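Local coordinates for protein glycosyl hydrolase BlGH5_18 (Bifidobacterium longum subsp. infantis, PDB 7LQX) that probably hydrolyses glycosidic bonds in N-glycans, as a family 5 (subfamily 18) glycoside hydrolase of a gut bifidobacterium, at residues V48-D51 with M52-R56; M350-E353 with Y354-K357. All coordinates share one frame; numbering follows the deposited sequence. Where two conformers were deposited one is given.

Both contacts are local, one within a helix and one at a helix end, and both belong to the helical layer outside the eight-stranded parallel barrel expected of a family 5 glycoside hydrolase. Contact 1 lies on helix 45-57, the crossover between strands 25-29 and 62-65; contact 2 closes helix 342-354, which follows strand 306-312, the neighbour of strand 25-29 on its other side. Their centres are 21 Å apart and their nearest atoms about 6 Å. Gly59, just beyond helix 45-57, accepts a hydrogen bond from Arg355 of contact 2. The active site is expected at the C-terminal strand ends; both helices run back to the opposite end, where Gly59 and Arg355 meet.

Contact 1 (V48-D51 with M52-R56); sequences VKED and MRRIR
Glu50 forms a salt-bridge network with Arg53 and Arg54, i to i+3 and i to i+4 along helix 45-57, the beta-alpha-beta crossover helix between strands 25-29 and 62-65. Arg53 meets it side-on: NE comes from above the carboxylate plane to Glu50 OE1 at 3.1 Å, while NH2 of Arg53 sits 2.7 Å from Glu50 OE2, syn but tilted from the plane. Arg54 comes to the anti side of that oxygen, also tilted, its NE only 2.6 Å from Glu50 OE2 and its NH1 adding a more bent bond. The carboxylate plane stands at 86° to the Arg54 guanidinium, against 40° for Arg53. A bend at chi2 of Glu50 (63°) turns the acid toward both partners. Gly338 O holds Arg54 NH2.

On the buried side Val48 CG1 lies 4.0 Å from CG of Met52, which is a selenomethionine, and both residues pack on Ile93 of helix 81-96. The Asp51 carboxylate is hydrogen-bonded to the hydroxyls of Tyr30 and Ser33.

Backbone i to i+4 bonds run beneath, such as Met52 N to Val48 O at 2.8 Å.

With three N-H groups converging on OE2, the carboxylate is pinned in rotation and probably stays ionised, its charge probably offset by both guanidinium groups.

Contact 2 (M350-E353 with Y354-K357); sequences MAQE and YRDK
Arg355 folds back over the last turn of helix 342-354 and lays its guanidinium across the carbonyl of Ala351, whose O lies 3.6 Å from Arg355 CZ. That oxygen also accepts a hydrogen bond from Arg355 N. From the edge of the guanidinium, NH1 gives Gln352 OE1 a nearly straight bond of 2.8 Å, arriving from above the amide plane with the two flat groups 80° apart. Chi1 of 67° sets Arg355 CG between its backbone N and carbonyl carbon, which curls the chain back this way. Tyr354 takes a CH-pi contact over one face from Glu353 CG, 4.1 Å from the ring centroid, while Met350 O lies at the ring edge.

This is the C-terminal end of the helix: a type I beta turn from Tyr354 to Lys357 leads the chain away, and water takes up carbonyls there. One water joins Gln352 O to Arg355 NH1 and Asp356 OD2; another joins Glu353 O to Lys357 NZ. A further water lies 2.8 Å from Glu353 OE1 and 2.8 Å from Tyr354 OH, bridging the outer ends of the two side chains by hydrogen bonds.

Farther out, Arg355 NH2 bonds Gly59 O, and Phe26 of strand 25-29 packs against Ala351, Tyr354 and Arg355. A leucine in place of Arg355 would probably leave Gln352 OE1 and Gly59 O without their guanidinium donor. Ala298, on helix 289-300, touches Tyr354.

Contact 1 (V48-D51 with M52-R56)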
ATOM      1  N   VAL A  48     -14.559  -6.446  19.306  1.00 12.24           N
ATOM      2  CA  VAL A  48     -13.300  -6.892  19.898  1.00 12.31           C
ATOM      3  C   VAL A  48     -13.533  -7.416  21.306  1.00 12.88           C
ATOM      4  O   VAL A  48     -12.964  -8.442  21.706  1.00 12.93           O
ATOM      5  CB  VAL A  48     -12.262  -5.760  19.889  1.00 11.81           C
ATOM      6  CG1 VAL A  48     -10.979  -6.227  20.573  1.00 12.95           C
ATOM      7  CG2 VAL A  48     -11.980  -5.317  18.479  1.00 11.50           C
ATOM      8  N   LYS A  49     -14.352  -6.713  22.091  0.45 13.06           N
ATOM      9  CA  LYS A  49     -14.696  -7.202  23.419  0.55 15.19           C
ATOM     10  C   LYS A  49     -15.287  -8.605  23.337  0.55 13.92           C
ATOM     11  O   LYS A  49     -14.922  -9.494  24.114  0.55 14.96           O
ATOM     12  CB  LYS A  49     -15.673  -6.246  24.102  0.55 16.09           C
ATOM     13  CG  LYS A  49     -15.994  -6.638  25.538  0.55 19.63           C
ATOM     14  CD  LYS A  49     -16.887  -5.610  26.211  0.55 19.55           C
ATOM     15  CE  LYS A  49     -17.255  -6.039  27.624  0.55 22.70           C
ATOM     16  NZ  LYS A  49     -18.198  -5.083  28.265  0.55 28.94           N
ATOM     17  N   GLU A  50     -16.207  -8.820  22.391  1.00 14.11           N
ATOM     18  CA  GLU A  50     -16.827 -10.132  22.258  1.00 14.40           C
ATOM     19  C   GLU A  50     -15.820 -11.172  21.781  1.00 13.59           C
ATOM     20  O   GLU A  50     -15.788 -12.292  22.307  1.00 13.76           O
ATOM     21  CB  GLU A  50     -18.021 -10.061  21.311  1.00 14.86           C
ATOM     22  CG  GLU A  50     -18.757 -11.380  21.188  1.00 15.33           C
ATOM     23  CD  GLU A  50     -19.375 -11.848  22.493  1.00 22.57           C
ATOM     24  OE1 GLU A  50     -19.411 -11.074  23.480  1.00 24.57           O
ATOM     25  OE2 GLU A  50     -19.830 -13.009  22.534  1.00 25.35           O
ATOM     26  N   ASP A  51     -15.004 -10.828  20.777  1.00 12.76           N
ATOM     27  CA  ASP A  51     -13.961 -11.738  20.316  1.00 12.03           C
ATOM     28  C   ASP A  51     -13.071 -12.153  21.483  1.00 12.00           C
ATOM     29  O   ASP A  51     -12.748 -13.333  21.658  1.00 11.91           O
ATOM     30  CB  ASP A  51     -13.074 -11.061  19.263  1.00 11.23           C
ATOM     31  CG  ASP A  51     -13.721 -10.933  17.896  1.00 11.21           C
ATOM     32  OD1 ASP A  51     -14.832 -11.456  17.670  1.00 12.61           O
ATOM     33  OD2 ASP A  51     -13.072 -10.285  17.044  1.00 11.01           O
HETATM   34  N   MSE A  52     -12.648 -11.180  22.282  1.00 11.94           N
HETATM   35  CA  MSE A  52     -11.734 -11.447  23.382  1.00 11.85           C
HETATM   36  C   MSE A  52     -12.382 -12.256  24.493  1.00 12.60           C
HETATM   37  O   MSE A  52     -11.733 -13.102  25.111  1.00 12.51           O
HETATM   38  CB  MSE A  52     -11.208 -10.136  23.964  1.00 13.73           C
HETATM   39  CG  MSE A  52     -10.341  -9.358  23.024  1.00 12.87           C
HETATM   40 SE   MSE A  52      -8.631 -10.158  22.673  1.00 23.27          SE
HETATM   41  CE  MSE A  52      -7.876  -8.710  21.597  1.00 13.73           C
ATOM     42  N   ARG A  53     -13.660 -11.984  24.762  1.00 13.40           N
ATOM     43  CA  ARG A  53     -14.384 -12.777  25.747  1.00 14.22           C
ATOM     44  C   ARG A  53     -14.406 -14.246  25.340  1.00 14.12           C
ATOM     45  O   ARG A  53     -14.134 -15.134  26.156  1.00 14.33           O
ATOM     46  CB  ARG A  53     -15.802 -12.231  25.907  1.00 15.15           C
ATOM     47  CG  ARG A  53     -16.615 -12.920  26.988  1.00 16.14           C
ATOM     48  CD  ARG A  53     -18.063 -12.439  26.997  1.00 21.07           C
ATOM     49  NE  ARG A  53     -18.810 -12.947  25.847  1.00 22.12           N
ATOM     50  CZ  ARG A  53     -19.369 -14.155  25.793  1.00 21.91           C
ATOM     51  NH1 ARG A  53     -19.270 -14.982  26.825  1.00 25.90           N
ATOM     52  NH2 ARG A  53     -20.023 -14.540  24.704  1.00 25.02           N
ATOM     53  N   ARG A  54     -14.705 -14.520  24.070  1.00 13.83           N
ATOM     54  CA  ARG A  54     -14.781 -15.905  23.615  1.00 13.84           C
ATOM     55  C   ARG A  54     -13.409 -16.571  23.608  1.00 13.11           C
ATOM     56  O   ARG A  54     -13.286 -17.753  23.949  1.00 13.32           O
ATOM     57  CB  ARG A  54     -15.443 -15.941  22.240  1.00 16.04           C
ATOM     58  CG  ARG A  54     -16.886 -15.451  22.313  1.00 18.72           C
ATOM     59  CD  ARG A  54     -17.688 -15.712  21.056  1.00 26.88           C
ATOM     60  NE  ARG A  54     -18.965 -15.001  21.105  1.00 30.01           N
ATOM     61  CZ  ARG A  54     -19.949 -15.160  20.226  1.00 36.52           C
ATOM     62  NH1 ARG A  54     -21.069 -14.462  20.351  1.00 37.99           N
ATOM     63  NH2 ARG A  54     -19.817 -16.022  19.227  1.00 43.38           N
ATOM     64  N   ILE A  55     -12.368 -15.830  23.229  1.00 12.34           N
ATOM     65  CA  ILE A  55     -11.006 -16.356  23.288  1.00 11.72           C
ATOM     66  C   ILE A  55     -10.631 -16.693  24.725  1.00 12.06           C
ATOM     67  O   ILE A  55     -10.106 -17.776  25.010  1.00 12.04           O
ATOM     68  CB  ILE A  55     -10.031 -15.341  22.662  1.00 10.95           C
ATOM     69  CG1 ILE A  55     -10.263 -15.257  21.152  1.00 10.60           C
ATOM     70  CG2 ILE A  55      -8.588 -15.720  22.990  1.00 10.46           C
ATOM     71  CD1 ILE A  55      -9.648 -14.031  20.520  1.00 10.51           C
ATOM     72  N   ARG A  56     -10.907 -15.776  25.656  1.00 12.44           N
ATOM     73  CA  ARG A  56     -10.595 -16.047  27.056  1.00 12.86           C
ATOM     74  C   ARG A  56     -11.316 -17.299  27.538  1.00 13.53           C
ATOM     75  O   ARG A  56     -10.768 -18.080  28.327  1.00 13.66           O
ATOM     76  CB  ARG A  56     -10.988 -14.850  27.925  1.00 13.34           C
ATOM     77  CG  ARG A  56     -10.887 -15.088  29.436  1.00 13.98           C
ATOM     78  CD  ARG A  56      -9.463 -15.390  29.899  1.00 13.52           C
ATOM     79  NE  ARG A  56      -9.409 -15.681  31.334  1.00 16.68           N
ATOM     80  CZ  ARG A  56      -9.641 -16.880  31.873  1.00 18.13           C
ATOM     81  NH1 ARG A  56      -9.944 -17.918  31.104  1.00 23.04           N
ATOM     82  NH2 ARG A  56      -9.570 -17.048  33.189  1.00 19.64           N
TER

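Contact 2 (M350-E353 with Y354-K357)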
HETATM    1  N   MSE A 350      -5.914 -28.904  25.219  1.00 10.80           N
HETATM    2  CA  MSE A 350      -4.464 -28.960  25.328  1.00 10.32           C
HETATM    3  C   MSE A 350      -3.956 -27.912  26.309  1.00 11.09           C
HETATM    4  O   MSE A 350      -3.043 -28.179  27.092  1.00 10.74           O
HETATM    5  CB  MSE A 350      -3.824 -28.785  23.958  1.00 12.26           C
HETATM    6  CG  MSE A 350      -4.122 -29.926  22.992  1.00 11.10           C
HETATM    7 SE   MSE A 350      -3.660 -31.692  23.640  1.00 24.50          SE
HETATM    8  CE  MSE A 350      -5.261 -32.150  24.629  1.00 32.03           C
ATOM      9  N   ALA A 351      -4.538 -26.716  26.283  1.00  9.10           N
ATOM     10  CA  ALA A 351      -4.139 -25.696  27.243  1.00 11.05           C
ATOM     11  C   ALA A 351      -4.404 -26.167  28.665  1.00 11.66           C
ATOM     12  O   ALA A 351      -3.569 -25.983  29.559  1.00 11.16           O
ATOM     13  CB  ALA A 351      -4.892 -24.401  26.959  1.00 11.83           C
ATOM     14  N   GLN A 352      -5.550 -26.805  28.888  1.00 11.23           N
ATOM     15  CA  GLN A 352      -5.861 -27.307  30.219  1.00 14.22           C
ATOM     16  C   GLN A 352      -4.875 -28.389  30.646  1.00 12.18           C
ATOM     17  O   GLN A 352      -4.488 -28.458  31.819  1.00 14.97           O
ATOM     18  CB  GLN A 352      -7.296 -27.836  30.251  1.00 16.08           C
ATOM     19  CG  GLN A 352      -7.820 -28.087  31.662  1.00 24.22           C
ATOM     20  CD  GLN A 352      -8.257 -26.807  32.361  1.00 41.37           C
ATOM     21  OE1 GLN A 352      -8.509 -25.787  31.717  1.00 42.47           O
ATOM     22  NE2 GLN A 352      -8.350 -26.859  33.685  1.00 53.21           N
ATOM     23  N   GLU A 353      -4.453 -29.245  29.713  1.00 12.39           N
ATOM     24  CA  GLU A 353      -3.547 -30.334  30.061  1.00 15.41           C
ATOM     25  C   GLU A 353      -2.128 -29.838  30.321  1.00 13.03           C
ATOM     26  O   GLU A 353      -1.431 -30.375  31.192  1.00 13.76           O
ATOM     27  CB  GLU A 353      -3.540 -31.378  28.940  1.00 15.80           C
ATOM     28  CG  GLU A 353      -2.664 -32.587  29.212  1.00 23.32           C
ATOM     29  CD  GLU A 353      -2.790 -33.656  28.141  1.00 43.00           C
ATOM     30  OE1 GLU A 353      -2.003 -34.627  28.175  1.00 49.04           O
ATOM     31  OE2 GLU A 353      -3.673 -33.526  27.265  1.00 45.95           O
ATOM     32  N   TYR A 354      -1.673 -28.824  29.583  1.00 10.77           N
ATOM     33  CA  TYR A 354      -0.258 -28.478  29.571  1.00 11.39           C
ATOM     34  C   TYR A 354       0.105 -27.173  30.265  1.00 11.68           C
ATOM     35  O   TYR A 354       1.282 -26.984  30.584  1.00 11.42           O
ATOM     36  CB  TYR A 354       0.292 -28.456  28.130  1.00 10.51           C
ATOM     37  CG  TYR A 354       0.461 -29.846  27.577  1.00 11.06           C
ATOM     38  CD1 TYR A 354       1.600 -30.592  27.842  1.00 12.67           C
ATOM     39  CD2 TYR A 354      -0.539 -30.434  26.827  1.00 14.90           C
ATOM     40  CE1 TYR A 354       1.733 -31.882  27.359  1.00 13.68           C
ATOM     41  CE2 TYR A 354      -0.410 -31.721  26.346  1.00 17.35           C
ATOM     42  CZ  TYR A 354       0.732 -32.436  26.610  1.00 17.44           C
ATOM     43  OH  TYR A 354       0.866 -33.716  26.132  1.00 20.81           O
ATOM     44  N   ARG A 355      -0.849 -26.282  30.542  1.00 11.26           N
ATOM     45  CA  ARG A 355      -0.439 -24.962  31.017  1.00 10.98           C
ATOM     46  C   ARG A 355       0.311 -25.040  32.343  1.00 13.59           C
ATOM     47  O   ARG A 355       1.208 -24.225  32.590  1.00 13.51           O
ATOM     48  CB  ARG A 355      -1.612 -23.985  31.122  1.00 13.62           C
ATOM     49  CG  ARG A 355      -2.658 -24.278  32.161  1.00 15.68           C
ATOM     50  CD  ARG A 355      -3.614 -23.076  32.335  1.00 16.64           C
ATOM     51  NE  ARG A 355      -4.521 -22.874  31.207  1.00 18.98           N
ATOM     52  CZ  ARG A 355      -5.693 -23.493  31.077  1.00 21.54           C
ATOM     53  NH1 ARG A 355      -6.083 -24.365  31.996  1.00 23.60           N
ATOM     54  NH2 ARG A 355      -6.471 -23.250  30.030  1.00 17.62           N
ATOM     55  N   ASP A 356      -0.037 -25.999  33.203  1.00 10.33           N
ATOM     56  CA  ASP A 356       0.587 -26.137  34.512  1.00 12.58           C
ATOM     57  C   ASP A 356       1.439 -27.391  34.638  1.00 11.24           C
ATOM     58  O   ASP A 356       1.904 -27.701  35.738  1.00 13.64           O
ATOM     59  CB  ASP A 356      -0.475 -26.143  35.614  1.00 16.85           C
ATOM     60  CG  ASP A 356      -1.359 -24.929  35.565  1.00 28.42           C
ATOM     61  OD1 ASP A 356      -0.822 -23.819  35.365  1.00 28.84           O
ATOM     62  OD2 ASP A 356      -2.590 -25.087  35.709  1.00 39.95           O
ATOM     63  N   LYS A 357       1.672 -28.099  33.554  0.52 11.01           N
ATOM     64  CA  LYS A 357       2.425 -29.346  33.634  0.52 11.76           C
ATOM     65  C   LYS A 357       3.919 -29.050  33.747  0.52 10.87           C
ATOM     66  O   LYS A 357       4.434 -28.176  33.048  0.52 11.32           O
ATOM     67  CB  LYS A 357       2.172 -30.183  32.378  0.52 11.72           C
ATOM     68  CG  LYS A 357       2.766 -31.584  32.440  0.52 13.57           C
ATOM     69  CD  LYS A 357       2.554 -32.357  31.133  0.52 16.08           C
ATOM     70  CE  LYS A 357       1.079 -32.579  30.826  0.52 16.43           C
ATOM     71  NZ  LYS A 357       0.379 -33.349  31.893  0.52 16.57           N
TER
HETATM   72  O   HOH W   1      -1.880 -28.199  33.217  1.00 29.51           O
HETATM   73  O   HOH W   2      -4.864 -26.453  33.943  1.00 34.74           O
HETATM   74  O   HOH W   3      -0.876 -31.486  33.775  1.00 27.93           O
HETATM   75  O   HOH W   4      -1.466 -35.225  25.542  1.00 29.21           O